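Local structure of hydroxymethyldihydropterin pyrophosphokinase-dihydropteroate synthase, putative (Plasmodium vivax, 5Z79) at residues P11-V16 / E114-S119. The protein catalyses two consecutive steps of folate synthesis, pyrophosphorylation of 6-hydroxymethyl-7,8-dihydropterin and condensation of the resulting diphosphate with 4-aminobenzoate to give dihydropteroate. Sequence-based numbering, arbitrary orientation.
Sequences PRNIAV and EKINES
Asn117 and Ile116, neighbours in the loop between helices 105-111 and 126-146, meet Pro11, just before strand 13-21, and Asn13 and Ile14 at its start; this is an inner strand of the antiparallel sheet of the ferredoxin-like HPPK domain. The amide of Asn117 reaches the chain where it enters the sheet: ND2 donates to the carbonyl O of Pro11 over 3.2 Å, with a fairly straight N-H...O angle of 154°. The acceptor is tilted slightly out of the amide plane of Asn117. On the same amide, OD1 rests against the proline ring, 3.5 Å from Pro11 CG, a van der Waals contact. Asn13 turns its amide almost perpendicular to that of Asn117, the planes being 80° apart, and places OD1 3.0 Å from Asn117 ND2. Both ends of the Asn13 amide are hydrogen-bonded outside the contact, ND2 to Val171 O and OD1 to Asn214 ND2, which holds this buried group between the loops that follow strands 160-169 and 207-213.

Beside the polar contacts, Ile116 sends one branch to Ile14 in the strand and the other to the backbone just before it. With chi1 at -72°, CG1 stands anti to the carbonyl carbon and the extended chain beyond it carries CD1 to Ile14, whose side chain it crosses at about a right angle, while Val109 of helix 105-111 touches Ile116 and Phe110 touches Ile14. The contact thus joins this long loop and the preceding helix to the strand's beginning. CD1 of Ile116 lies 3.7 Å from Ile14 CG1, and the other branch sets CG2 3.5 Å from the carbonyl O of Arg12.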
loop_
_atom_site.group_PDB
_atom_site.type_symbol
_atom_site.label_atom_id
_atom_site.label_comp_id
_atom_site.label_asym_id
_atom_site.label_seq_id
_atom_site.Cartn_x
_atom_site.Cartn_y
_atom_site.Cartn_z
ATOM N N PRO A 11 -27.255 47.270 -11.532
ATOM C CA PRO A 11 -26.625 45.947 -11.355
ATOM C C PRO A 11 -26.528 45.538 -9.881
ATOM O O PRO A 11 -26.509 46.401 -8.976
ATOM C CB PRO A 11 -25.223 46.122 -11.968
ATOM C CG PRO A 11 -24.948 47.599 -11.964
ATOM C CD PRO A 11 -26.261 48.327 -11.824
ATOM N N ARG A 12 -26.398 44.248 -9.669
ATOM C CA ARG A 12 -26.331 43.712 -8.358
ATOM C C ARG A 12 -25.022 43.768 -7.716
ATOM O O ARG A 12 -24.020 43.781 -8.351
ATOM C CB ARG A 12 -26.603 42.248 -8.430
ATOM C CG ARG A 12 -27.824 41.846 -9.167
ATOM C CD ARG A 12 -28.964 41.972 -8.216
ATOM N NE ARG A 12 -29.959 40.958 -8.435
ATOM C CZ ARG A 12 -31.247 41.209 -8.443
ATOM N NH1 ARG A 12 -31.666 42.437 -8.265
ATOM N NH2 ARG A 12 -32.105 40.233 -8.619
ATOM N N ASN A 13 -25.028 43.703 -6.419
ATOM C CA ASN A 13 -23.748 43.763 -5.720
ATOM C C ASN A 13 -23.272 42.355 -5.383
ATOM O O ASN A 13 -24.062 41.413 -5.306
ATOM C CB ASN A 13 -23.847 44.627 -4.466
ATOM C CG ASN A 13 -24.218 46.064 -4.778
ATOM O OD1 ASN A 13 -23.625 46.695 -5.641
ATOM N ND2 ASN A 13 -25.195 46.588 -4.058
ATOM N N ILE A 14 -21.955 42.248 -5.212
ATOM C CA ILE A 14 -21.220 41.013 -4.932
ATOM C C ILE A 14 -20.714 41.119 -3.518
ATOM O O ILE A 14 -20.026 42.052 -3.208
ATOM C CB ILE A 14 -19.997 40.956 -5.850
ATOM C CG1 ILE A 14 -20.451 40.756 -7.315
ATOM C CG2 ILE A 14 -18.979 39.932 -5.375
ATOM C CD1 ILE A 14 -21.367 39.584 -7.569
ATOM N N ALA A 15 -21.076 40.199 -2.649
ATOM C CA ALA A 15 -20.556 40.231 -1.305
ATOM C C ALA A 15 -19.973 38.887 -1.044
ATOM O O ALA A 15 -20.338 37.934 -1.699
ATOM C CB ALA A 15 -21.638 40.525 -0.297
ATOM N N VAL A 16 -19.047 38.835 -0.095
ATOM C CA VAL A 16 -18.377 37.611 0.292
ATOM C C VAL A 16 -18.553 37.441 1.796
ATOM O O VAL A 16 -18.284 38.334 2.595
ATOM C CB VAL A 16 -16.904 37.658 -0.118
ATOM C CG1 VAL A 16 -16.223 36.335 0.151
ATOM C CG2 VAL A 16 -16.808 37.998 -1.593
ATOM N N GLU A 114 -12.726 46.360 -9.868
ATOM C CA GLU A 114 -13.393 47.500 -10.491
ATOM C C GLU A 114 -14.735 47.737 -9.808
ATOM O O GLU A 114 -15.280 46.861 -9.094
ATOM C CB GLU A 114 -13.642 47.274 -11.987
ATOM C CG GLU A 114 -12.397 47.299 -12.857
ATOM C CD GLU A 114 -12.633 46.586 -14.193
ATOM O OE1 GLU A 114 -13.651 46.936 -14.854
ATOM O OE2 GLU A 114 -11.825 45.676 -14.576
ATOM N N LYS A 115 -15.278 48.915 -10.085
ATOM C CA LYS A 115 -16.471 49.422 -9.430
ATOM C C LYS A 115 -17.693 48.714 -9.974
ATOM O O LYS A 115 -17.755 48.390 -11.158
ATOM C CB LYS A 115 -16.584 50.943 -9.695
ATOM C CG LYS A 115 -17.510 51.681 -8.745
ATOM C CD LYS A 115 -17.642 53.139 -9.142
ATOM C CE LYS A 115 -18.675 53.347 -10.249
ATOM N NZ LYS A 115 -18.525 54.689 -10.904
ATOM N N ILE A 116 -18.667 48.477 -9.109
ATOM C CA ILE A 116 -19.958 47.997 -9.573
ATOM C C ILE A 116 -21.003 49.126 -9.450
ATOM O O ILE A 116 -21.605 49.510 -10.433
ATOM C CB ILE A 116 -20.386 46.714 -8.818
ATOM C CG1 ILE A 116 -19.522 45.516 -9.261
ATOM C CG2 ILE A 116 -21.865 46.418 -9.087
ATOM C CD1 ILE A 116 -19.851 44.179 -8.607
ATOM N N ASN A 117 -21.203 49.589 -8.214
ATOM C CA ASN A 117 -22.036 50.725 -7.831
ATOM C C ASN A 117 -21.247 51.600 -6.872
ATOM O O ASN A 117 -20.378 51.103 -6.169
ATOM C CB ASN A 117 -23.272 50.265 -7.062
ATOM C CG ASN A 117 -24.243 49.471 -7.908
ATOM O OD1 ASN A 117 -24.211 49.546 -9.134
ATOM N ND2 ASN A 117 -25.130 48.715 -7.252
ATOM N N GLU A 118 -21.587 52.886 -6.803
ATOM C CA GLU A 118 -20.911 53.846 -5.900
ATOM C C GLU A 118 -21.298 53.505 -4.466
ATOM O O GLU A 118 -22.438 53.088 -4.214
ATOM C CB GLU A 118 -21.380 55.265 -6.200
ATOM C CG GLU A 118 -21.171 55.718 -7.633
ATOM C CD GLU A 118 -19.745 56.182 -7.870
ATOM O OE1 GLU A 118 -18.847 55.814 -7.078
ATOM O OE2 GLU A 118 -19.519 56.945 -8.841
ATOM N N SER A 119 -20.386 53.662 -3.520
ATOM C CA SER A 119 -20.751 53.340 -2.151
ATOM C C SER A 119 -21.697 54.373 -1.595
ATOM O O SER A 119 -21.314 55.523 -1.453
ATOM C CB SER A 119 -19.519 53.245 -1.240
ATOM O OG SER A 119 -19.904 52.876 0.078
#